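Local coordinates for protein lantibiotic dehydratase (Microbispora corallina, PDB 5EHK) that probably dehydrates serine and threonine residues of the precursor peptide of the lantibiotic NAI-107, in a reaction that depends on glutamyl-tRNA, at residues M732-L737 with R750-R755; W1017-D1022 with W1027-A1032. One frame throughout, in Å; residues are numbered along the deposited sequence.

How the interactions relate
From the N terminus, interaction 1 comes first. The chain runs through 732-737 into strand 735-739, turns into helix 743-755 and brings 750-755 back beside the strand, closing a strand-to-helix excursion. Interaction 2 follows some 260 residues later, between 1017-1022, the end of helix 1014-1020, and 1027-1032. The two closures are in series; they neither nest nor cross. The centres of interactions 1 and 2 are about 79 Å apart, on opposite sides of the chain's centre. Each closes a short loop, with 12 and four residues between its segments, and the two do not touch. The first joins strand and helix; the second joins the end of helix 1014-1020 to the weakly bonded helix 1028-1032, within the C-terminal dehydratase family region.

Interaction 1 (M732-L737 with R750-R755); sequences MDQRLL and RDELRR
The polar part of this contact, which buries 145 Å² between the segments, brings Gln734 and Glu752 together from opposite directions. Gln734 NE2 lies 2.9 Å from Glu752 OE2, but the angle is poor, so the pair is a close polar approach and not a hydrogen bond. The amide and carboxylate planes are turned 52° apart. The other end of the amide is held by its own side of the contact, OE1 bonding to Ser731 OG. Glu752 has its CG anti to the backbone N (chi1 -173°) and a bend at chi2 (69°), a shape that delivers the carboxylate to the strand side of the helix.

Two salt bridges and a hydrogen bond hold that carboxylate. Arg755, one helical turn on, sends NH1 to Glu752 OE2 at 2.7 Å, with the oxygen in the guanidinium plane at its edge, while OE1 pairs with Arg131 of helix 119-138. The hydrogen bond joins Thr756 OG1 to OE2. These partners probably favour the ionised form of the buried acid. Strands 726-730 and 735-739 form a beta-hairpin with Gln734 at the end of its turn, and helix 743-755 follows, packing Glu752 against it; the CA atoms of Leu736 and Glu752 are 9.6 Å apart.

Van der Waals contact is slight. Leu736 crosses Glu752 at a slant, its CD2 methyl 4.1 Å from the carboxylate OE1 of Glu752, and finds its apolar neighbour in Ile134 of helix 119-138.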
ATOM      1  N   MET A 732      12.136 -18.680  16.277  1.00 57.43           N
ATOM      2  CA  MET A 732      11.115 -19.455  15.591  1.00 55.58           C
ATOM      3  C   MET A 732      11.456 -20.928  15.734  1.00 57.20           C
ATOM      4  O   MET A 732      10.581 -21.760  15.971  1.00 54.09           O
ATOM      5  CB  MET A 732      11.038 -19.069  14.119  1.00 64.97           C
ATOM      6  CG  MET A 732      10.012 -19.864  13.311  1.00 77.70           C
ATOM      7  SD  MET A 732      10.062 -19.494  11.540  1.00 96.44           S
ATOM      8  CE  MET A 732      11.726 -20.045  11.137  1.00 69.08           C
ATOM      9  N   ASP A 733      12.741 -21.239  15.601  1.00 61.78           N
ATOM     10  CA  ASP A 733      13.203 -22.628  15.608  1.00 65.39           C
ATOM     11  C   ASP A 733      13.590 -23.224  16.975  1.00 61.47           C
ATOM     12  O   ASP A 733      13.575 -24.450  17.130  1.00 56.16           O
ATOM     13  CB  ASP A 733      14.329 -22.828  14.587  1.00 66.78           C
ATOM     14  CG  ASP A 733      13.802 -23.049  13.174  1.00 84.75           C
ATOM     15  OD1 ASP A 733      12.960 -23.962  12.989  1.00 83.19           O
ATOM     16  OD2 ASP A 733      14.210 -22.301  12.255  1.00 89.59           O
ATOM     17  N   GLN A 734      13.935 -22.382  17.958  1.00 62.76           N
ATOM     18  CA  GLN A 734      14.380 -22.903  19.262  1.00 59.18           C
ATOM     19  C   GLN A 734      13.689 -22.286  20.487  1.00 49.79           C
ATOM     20  O   GLN A 734      13.455 -21.079  20.569  1.00 44.45           O
ATOM     21  CB  GLN A 734      15.901 -22.827  19.442  1.00 57.38           C
ATOM     22  CG  GLN A 734      16.447 -21.438  19.689  1.00 54.87           C
ATOM     23  CD  GLN A 734      16.548 -20.617  18.424  1.00 63.94           C
ATOM     24  OE1 GLN A 734      16.150 -21.062  17.342  1.00 60.96           O
ATOM     25  NE2 GLN A 734      17.110 -19.414  18.545  1.00 62.58           N
ATOM     26  N   ARG A 735      13.349 -23.166  21.417  1.00 48.19           N
ATOM     27  CA  ARG A 735      13.155 -22.806  22.800  1.00 43.59           C
ATOM     28  C   ARG A 735      14.448 -23.311  23.422  1.00 42.31           C
ATOM     29  O   ARG A 735      14.849 -24.453  23.180  1.00 42.40           O
ATOM     30  CB  ARG A 735      11.963 -23.576  23.362  1.00 45.36           C
ATOM     31  CG  ARG A 735      10.617 -23.157  22.788  1.00 47.15           C
ATOM     32  CD  ARG A 735       9.533 -24.143  23.201  1.00 52.26           C
ATOM     33  NE  ARG A 735       8.201 -23.734  22.747  1.00 62.59           N
ATOM     34  CZ  ARG A 735       7.739 -23.905  21.507  1.00 57.96           C
ATOM     35  NH1 ARG A 735       8.495 -24.476  20.577  1.00 50.98           N
ATOM     36  NH2 ARG A 735       6.518 -23.501  21.193  1.00 57.59           N
ATOM     37  N   LEU A 736      15.120 -22.476  24.202  1.00 39.19           N
ATOM     38  CA  LEU A 736      16.403 -22.885  24.764  1.00 37.00           C
ATOM     39  C   LEU A 736      16.581 -22.469  26.228  1.00 39.73           C
ATOM     40  O   LEU A 736      16.831 -21.300  26.532  1.00 33.41           O
ATOM     41  CB  LEU A 736      17.546 -22.386  23.891  1.00 34.85           C
ATOM     42  CG  LEU A 736      18.770 -23.295  23.847  1.00 41.12           C
ATOM     43  CD1 LEU A 736      18.339 -24.737  23.648  1.00 40.59           C
ATOM     44  CD2 LEU A 736      19.740 -22.856  22.744  1.00 40.80           C
ATOM     45  N   LEU A 737      16.423 -23.444  27.128  1.00 41.56           N
ATOM     46  CA  LEU A 737      16.564 -23.224  28.566  1.00 34.28           C
ATOM     47  C   LEU A 737      18.032 -23.110  28.897  1.00 30.06           C
ATOM     48  O   LEU A 737      18.777 -24.087  28.809  1.00 28.20           O
ATOM     49  CB  LEU A 737      15.988 -24.414  29.340  1.00 32.91           C
ATOM     50  CG  LEU A 737      15.279 -24.176  30.678  1.00 27.39           C
ATOM     51  CD1 LEU A 737      15.795 -22.924  31.353  1.00 30.61           C
ATOM     52  CD2 LEU A 737      13.782 -24.085  30.479  1.00 33.94           C
ATOM     53  N   ARG A 750      26.197 -17.356  23.095  1.00 40.96           N
ATOM     54  CA  ARG A 750      26.935 -16.500  22.180  1.00 47.65           C
ATOM     55  C   ARG A 750      26.838 -17.049  20.766  1.00 49.42           C
ATOM     56  O   ARG A 750      26.574 -16.309  19.822  1.00 56.02           O
ATOM     57  CB  ARG A 750      28.395 -16.362  22.606  1.00 58.78           C
ATOM     58  CG  ARG A 750      29.218 -15.385  21.765  1.00 58.67           C
ATOM     59  CD  ARG A 750      30.628 -15.308  22.330  1.00 61.48           C
ATOM     60  NE  ARG A 750      31.515 -14.407  21.599  1.00 65.34           N
ATOM     61  CZ  ARG A 750      32.744 -14.108  22.004  1.00 67.27           C
ATOM     62  NH1 ARG A 750      33.219 -14.649  23.118  1.00 65.38           N
ATOM     63  NH2 ARG A 750      33.502 -13.279  21.300  1.00 73.54           N
ATOM     64  N   ASP A 751      27.048 -18.353  20.627  1.00 48.75           N
ATOM     65  CA  ASP A 751      26.981 -19.011  19.332  1.00 48.14           C
ATOM     66  C   ASP A 751      25.577 -18.890  18.764  1.00 51.20           C
ATOM     67  O   ASP A 751      25.392 -18.639  17.570  1.00 51.62           O
ATOM     68  CB  ASP A 751      27.343 -20.487  19.477  1.00 49.86           C
ATOM     69  CG  ASP A 751      27.587 -21.165  18.141  1.00 58.10           C
ATOM     70  OD1 ASP A 751      28.049 -20.489  17.194  1.00 65.54           O
ATOM     71  OD2 ASP A 751      27.303 -22.377  18.034  1.00 59.11           O
ATOM     72  N   GLU A 752      24.588 -19.071  19.632  1.00 52.26           N
ATOM     73  CA  GLU A 752      23.193 -19.008  19.215  1.00 52.94           C
ATOM     74  C   GLU A 752      22.800 -17.604  18.759  1.00 51.88           C
ATOM     75  O   GLU A 752      21.949 -17.452  17.883  1.00 48.77           O
ATOM     76  CB  GLU A 752      22.265 -19.506  20.329  1.00 44.76           C
ATOM     77  CG  GLU A 752      20.809 -19.636  19.913  1.00 43.50           C
ATOM     78  CD  GLU A 752      20.564 -20.763  18.911  1.00 54.61           C
ATOM     79  OE1 GLU A 752      21.187 -21.842  19.025  1.00 50.46           O
ATOM     80  OE2 GLU A 752      19.741 -20.561  17.994  1.00 59.39           O
ATOM     81  N   LEU A 753      23.399 -16.584  19.374  1.00 50.46           N
ATOM     82  CA  LEU A 753      23.103 -15.202  19.005  1.00 49.19           C
ATOM     83  C   LEU A 753      23.775 -14.778  17.698  1.00 49.37           C
ATOM     84  O   LEU A 753      23.172 -14.082  16.883  1.00 48.33           O
ATOM     85  CB  LEU A 753      23.448 -14.235  20.138  1.00 45.98           C
ATOM     86  CG  LEU A 753      23.065 -12.773  19.884  1.00 46.72           C
ATOM     87  CD1 LEU A 753      21.663 -12.665  19.313  1.00 43.49           C
ATOM     88  CD2 LEU A 753      23.174 -11.960  21.163  1.00 46.41           C
ATOM     89  N   ARG A 754      25.016 -15.204  17.498  1.00 51.25           N
ATOM     90  CA  ARG A 754      25.704 -14.940  16.241  1.00 53.60           C
ATOM     91  C   ARG A 754      24.883 -15.570  15.133  1.00 53.87           C
ATOM     92  O   ARG A 754      24.722 -15.007  14.048  1.00 55.45           O
ATOM     93  CB  ARG A 754      27.108 -15.554  16.254  1.00 59.35           C
ATOM     94  CG  ARG A 754      28.046 -15.008  17.335  1.00 66.40           C
ATOM     95  CD  ARG A 754      29.360 -15.790  17.402  1.00 68.02           C
ATOM     96  NE  ARG A 754      30.113 -15.704  16.152  1.00 85.03           N
ATOM     97  CZ  ARG A 754      31.259 -16.338  15.916  1.00 83.85           C
ATOM     98  NH1 ARG A 754      31.798 -17.116  16.846  1.00 75.68           N
ATOM     99  NH2 ARG A 754      31.866 -16.195  14.745  1.00 86.61           N
ATOM    100  N   ARG A 755      24.344 -16.741  15.441  1.00 54.74           N
ATOM    101  CA  ARG A 755      23.578 -17.541  14.497  1.00 52.71           C
ATOM    102  C   ARG A 755      22.142 -17.039  14.291  1.00 52.72           C
ATOM    103  O   ARG A 755      21.656 -17.001  13.168  1.00 59.11           O
ATOM    104  CB  ARG A 755      23.596 -19.004  14.943  1.00 53.83           C
ATOM    105  CG  ARG A 755      22.669 -19.901  14.176  1.00 58.83           C
ATOM    106  CD  ARG A 755      22.678 -21.314  14.727  1.00 62.42           C
ATOM    107  NE  ARG A 755      21.696 -22.135  14.032  1.00 66.98           N
ATOM    108  CZ  ARG A 755      20.437 -22.274  14.420  1.00 72.61           C
ATOM    109  NH1 ARG A 755      20.014 -21.670  15.518  1.00 63.67           N
ATOM    110  NH2 ARG A 755      19.605 -23.034  13.718  1.00 92.08           N
TER

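Interaction 2 (W1017-D1022 with W1027-A1032); sequences WQKLID and WPLLRA
The indole of Trp1027 lies against the backbone that leaves helix 1014-1020. Leu1020 O sits at the ring's edge, near its plane, 3.4 Å from CZ3, whereas the carbonyl group of Asp1022 lies over one face, its C 4.0 Å above the plane and offset toward the rim. Ile1021 runs alongside the indole, pointing the same way, and its CG2 meets CH2 at 4.0 Å. With CG anti to the carbonyl carbon (chi1 -69°), Trp1027 brings its six-membered ring back toward these residues, although its CB starts out away from them.

The same tryptophan supplies the one hydrogen bond between the segments, from Trp1027 N to Asp1022 O at 2.8 Å. It is bent, with 139° at the hydrogen, and the donor is tilted 23° from the carbonyl plane. The Asp1022 side chain crosses Pro1028 at about a right angle, OD2 lying 3.6 Å from Pro1028 CD, while OD1 accepts from Gly1025 N in the intervening turn.

Leu1029 enters beside the last helical turn. Its CB approaches Lys1019 O at 3.3 Å, and the Leu1029 and Lys1019 side chains cross at a slant, with CD1 of the leucine against CB of the lysine. Leu1020 CD1 bridges two leucine branches, with Leu1029 CD2 at 4.0 Å and Leu1030 CD2 at 3.9 Å.

The end of helix 1014-1020 and the weakly bonded helical turn 1028-1032, with their flanking residues, bury 404 Å² between them and fit into the C-terminal helices: Ile1021 touches helices 950-965 and 1090-1109, Leu1030 reaches Ile956 of 950-965, and both Trp1027 and Leu1030 rest on Leu1040 of helix 1034-1042.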
ATOM      1  N   TRP A1017     -36.688  21.311  -1.438  1.00 64.24           N
ATOM      2  CA  TRP A1017     -36.628  20.077  -2.200  1.00 58.37           C
ATOM      3  C   TRP A1017     -37.984  19.444  -2.443  1.00 58.40           C
ATOM      4  O   TRP A1017     -38.219  18.845  -3.495  1.00 60.99           O
ATOM      5  CB  TRP A1017     -35.651  19.116  -1.533  1.00 60.36           C
ATOM      6  CG  TRP A1017     -34.284  19.720  -1.459  1.00 62.26           C
ATOM      7  CD1 TRP A1017     -33.594  20.038  -0.337  1.00 63.04           C
ATOM      8  CD2 TRP A1017     -33.450  20.093  -2.565  1.00 64.59           C
ATOM      9  NE1 TRP A1017     -32.378  20.585  -0.666  1.00 68.71           N
ATOM     10  CE2 TRP A1017     -32.263  20.629  -2.029  1.00 67.75           C
ATOM     11  CE3 TRP A1017     -33.591  20.025  -3.955  1.00 58.96           C
ATOM     12  CZ2 TRP A1017     -31.221  21.095  -2.830  1.00 61.74           C
ATOM     13  CZ3 TRP A1017     -32.557  20.483  -4.749  1.00 61.71           C
ATOM     14  CH2 TRP A1017     -31.387  21.012  -4.184  1.00 62.12           C
ATOM     15  N   GLN A1018     -38.878  19.573  -1.475  1.00 59.71           N
ATOM     16  CA  GLN A1018     -40.234  19.089  -1.657  1.00 59.10           C
ATOM     17  C   GLN A1018     -40.921  19.844  -2.786  1.00 57.75           C
ATOM     18  O   GLN A1018     -41.670  19.265  -3.571  1.00 56.20           O
ATOM     19  CB  GLN A1018     -41.012  19.262  -0.366  1.00 62.32           C
ATOM     20  CG  GLN A1018     -40.613  18.289   0.709  1.00 63.15           C
ATOM     21  CD  GLN A1018     -41.056  18.754   2.072  1.00 69.07           C
ATOM     22  OE1 GLN A1018     -42.072  19.439   2.208  1.00 69.99           O
ATOM     23  NE2 GLN A1018     -40.291  18.390   3.097  1.00 69.56           N
ATOM     24  N   LYS A1019     -40.642  21.139  -2.876  1.00 56.93           N
ATOM     25  CA  LYS A1019     -41.286  21.987  -3.876  1.00 58.53           C
ATOM     26  C   LYS A1019     -40.718  21.761  -5.270  1.00 49.45           C
ATOM     27  O   LYS A1019     -41.443  21.825  -6.263  1.00 38.29           O
ATOM     28  CB  LYS A1019     -41.155  23.463  -3.481  1.00 60.72           C
ATOM     29  CG  LYS A1019     -41.975  23.876  -2.254  1.00 67.04           C
ATOM     30  CD  LYS A1019     -41.571  25.271  -1.780  1.00 71.98           C
ATOM     31  CE  LYS A1019     -41.777  26.330  -2.863  1.00 77.68           C
ATOM     32  NZ  LYS A1019     -41.405  27.692  -2.375  1.00 74.61           N
ATOM     33  N   LEU A1020     -39.416  21.495  -5.329  1.00 53.94           N
ATOM     34  CA  LEU A1020     -38.712  21.277  -6.594  1.00 48.30           C
ATOM     35  C   LEU A1020     -38.952  19.863  -7.142  1.00 43.22           C
ATOM     36  O   LEU A1020     -39.370  19.690  -8.288  1.00 43.62           O
ATOM     37  CB  LEU A1020     -37.212  21.542  -6.423  1.00 44.22           C
ATOM     38  CG  LEU A1020     -36.318  21.556  -7.661  1.00 43.02           C
ATOM     39  CD1 LEU A1020     -36.675  22.728  -8.523  1.00 43.80           C
ATOM     40  CD2 LEU A1020     -34.854  21.614  -7.276  1.00 49.97           C
ATOM     41  N   ILE A1021     -38.680  18.856  -6.321  1.00 38.93           N
ATOM     42  CA  ILE A1021     -38.742  17.475  -6.767  1.00 38.10           C
ATOM     43  C   ILE A1021     -40.092  16.867  -6.429  1.00 37.43           C
ATOM     44  O   ILE A1021     -40.235  16.202  -5.408  1.00 38.11           O
ATOM     45  CB  ILE A1021     -37.597  16.644  -6.141  1.00 43.33           C
ATOM     46  CG1 ILE A1021     -36.248  17.326  -6.386  1.00 41.72           C
ATOM     47  CG2 ILE A1021     -37.572  15.227  -6.700  1.00 31.47           C
ATOM     48  CD1 ILE A1021     -35.177  16.865  -5.448  1.00 43.02           C
ATOM     49  N   ASP A1022     -41.066  17.082  -7.313  1.00 37.09           N
ATOM     50  CA  ASP A1022     -42.461  16.682  -7.078  1.00 41.83           C
ATOM     51  C   ASP A1022     -43.099  16.019  -8.305  1.00 41.17           C
ATOM     52  O   ASP A1022     -43.967  16.601  -8.976  1.00 36.84           O
ATOM     53  CB  ASP A1022     -43.283  17.905  -6.636  1.00 46.27           C
ATOM     54  CG  ASP A1022     -44.732  17.561  -6.265  1.00 49.59           C
ATOM     55  OD1 ASP A1022     -45.056  16.360  -6.063  1.00 45.15           O
ATOM     56  OD2 ASP A1022     -45.540  18.519  -6.181  1.00 47.93           O
ATOM     57  N   TRP A1027     -44.976  17.967 -11.184  1.00 37.80           N
ATOM     58  CA  TRP A1027     -43.787  18.814 -11.338  1.00 36.94           C
ATOM     59  C   TRP A1027     -44.118  20.295 -11.500  1.00 46.64           C
ATOM     60  O   TRP A1027     -43.628  20.939 -12.442  1.00 45.58           O
ATOM     61  CB  TRP A1027     -42.940  18.382 -12.558  1.00 48.29           C
ATOM     62  CG  TRP A1027     -42.210  17.048 -12.459  1.00 40.82           C
ATOM     63  CD1 TRP A1027     -42.541  15.876 -13.091  1.00 36.10           C
ATOM     64  CD2 TRP A1027     -41.019  16.775 -11.714  1.00 34.84           C
ATOM     65  NE1 TRP A1027     -41.637  14.893 -12.770  1.00 35.83           N
ATOM     66  CE2 TRP A1027     -40.693  15.418 -11.927  1.00 37.26           C
ATOM     67  CE3 TRP A1027     -40.208  17.539 -10.872  1.00 33.86           C
ATOM     68  CZ2 TRP A1027     -39.584  14.814 -11.334  1.00 33.67           C
ATOM     69  CZ3 TRP A1027     -39.109  16.937 -10.281  1.00 33.98           C
ATOM     70  CH2 TRP A1027     -38.807  15.589 -10.513  1.00 31.49           C
ATOM     71  N   PRO A1028     -44.924  20.856 -10.576  1.00 57.90           N
ATOM     72  CA  PRO A1028     -45.527  22.175 -10.837  1.00 53.67           C
ATOM     73  C   PRO A1028     -44.489  23.300 -10.872  1.00 46.59           C
ATOM     74  O   PRO A1028     -44.456  24.088 -11.820  1.00 39.79           O
ATOM     75  CB  PRO A1028     -46.517  22.359  -9.667  1.00 59.75           C
ATOM     76  CG  PRO A1028     -46.334  21.114  -8.750  1.00 56.96           C
ATOM     77  CD  PRO A1028     -45.044  20.471  -9.157  1.00 54.83           C
ATOM     78  N   LEU A1029     -43.641  23.351  -9.851  1.00 43.58           N
ATOM     79  CA  LEU A1029     -42.629  24.383  -9.759  1.00 39.29           C
ATOM     80  C   LEU A1029     -41.683  24.335 -10.958  1.00 48.57           C
ATOM     81  O   LEU A1029     -41.327  25.376 -11.513  1.00 53.52           O
ATOM     82  CB  LEU A1029     -41.870  24.247  -8.448  1.00 35.28           C
ATOM     83  CG  LEU A1029     -41.008  25.426  -8.020  1.00 47.85           C
ATOM     84  CD1 LEU A1029     -40.844  25.417  -6.496  1.00 55.66           C
ATOM     85  CD2 LEU A1029     -39.644  25.416  -8.716  1.00 52.23           C
ATOM     86  N   LEU A1030     -41.263  23.132 -11.349  1.00 47.11           N
ATOM     87  CA  LEU A1030     -40.328  22.982 -12.467  1.00 43.75           C
ATOM     88  C   LEU A1030     -40.907  23.543 -13.764  1.00 45.93           C
ATOM     89  O   LEU A1030     -40.190  24.162 -14.550  1.00 45.63           O
ATOM     90  CB  LEU A1030     -39.920  21.515 -12.666  1.00 46.16           C
ATOM     91  CG  LEU A1030     -38.578  21.001 -12.117  1.00 44.00           C
ATOM     92  CD1 LEU A1030     -38.205  19.689 -12.784  1.00 36.59           C
ATOM     93  CD2 LEU A1030     -37.470  22.024 -12.315  1.00 39.55           C
ATOM     94  N   ARG A1031     -42.201  23.326 -13.988  1.00 45.52           N
ATOM     95  CA  ARG A1031     -42.839  23.776 -15.220  1.00 40.95           C
ATOM     96  C   ARG A1031     -43.051  25.281 -15.276  1.00 47.44           C
ATOM     97  O   ARG A1031     -43.448  25.819 -16.308  1.00 46.04           O
ATOM     98  CB  ARG A1031     -44.160  23.052 -15.445  1.00 42.22           C
ATOM     99  CG  ARG A1031     -44.045  21.543 -15.450  1.00 40.90           C
ATOM    100  CD  ARG A1031     -45.117  20.923 -16.331  1.00 38.07           C
ATOM    101  NE  ARG A1031     -45.249  19.489 -16.104  1.00 42.97           N
ATOM    102  CZ  ARG A1031     -44.898  18.556 -16.985  1.00 43.90           C
ATOM    103  NH1 ARG A1031     -44.384  18.898 -18.158  1.00 36.75           N
ATOM    104  NH2 ARG A1031     -45.057  17.275 -16.689  1.00 49.63           N
ATOM    105  N   ALA A1032     -42.826  25.951 -14.149  1.00 53.55           N
ATOM    106  CA  ALA A1032     -42.823  27.405 -14.114  1.00 51.68           C
ATOM    107  C   ALA A1032     -41.620  27.867 -14.904  1.00 49.55           C
ATOM    108  O   ALA A1032     -41.750  28.500 -15.942  1.00 56.16           O
ATOM    109  CB  ALA A1032     -42.724  27.904 -12.679  1.00 52.42           C
TER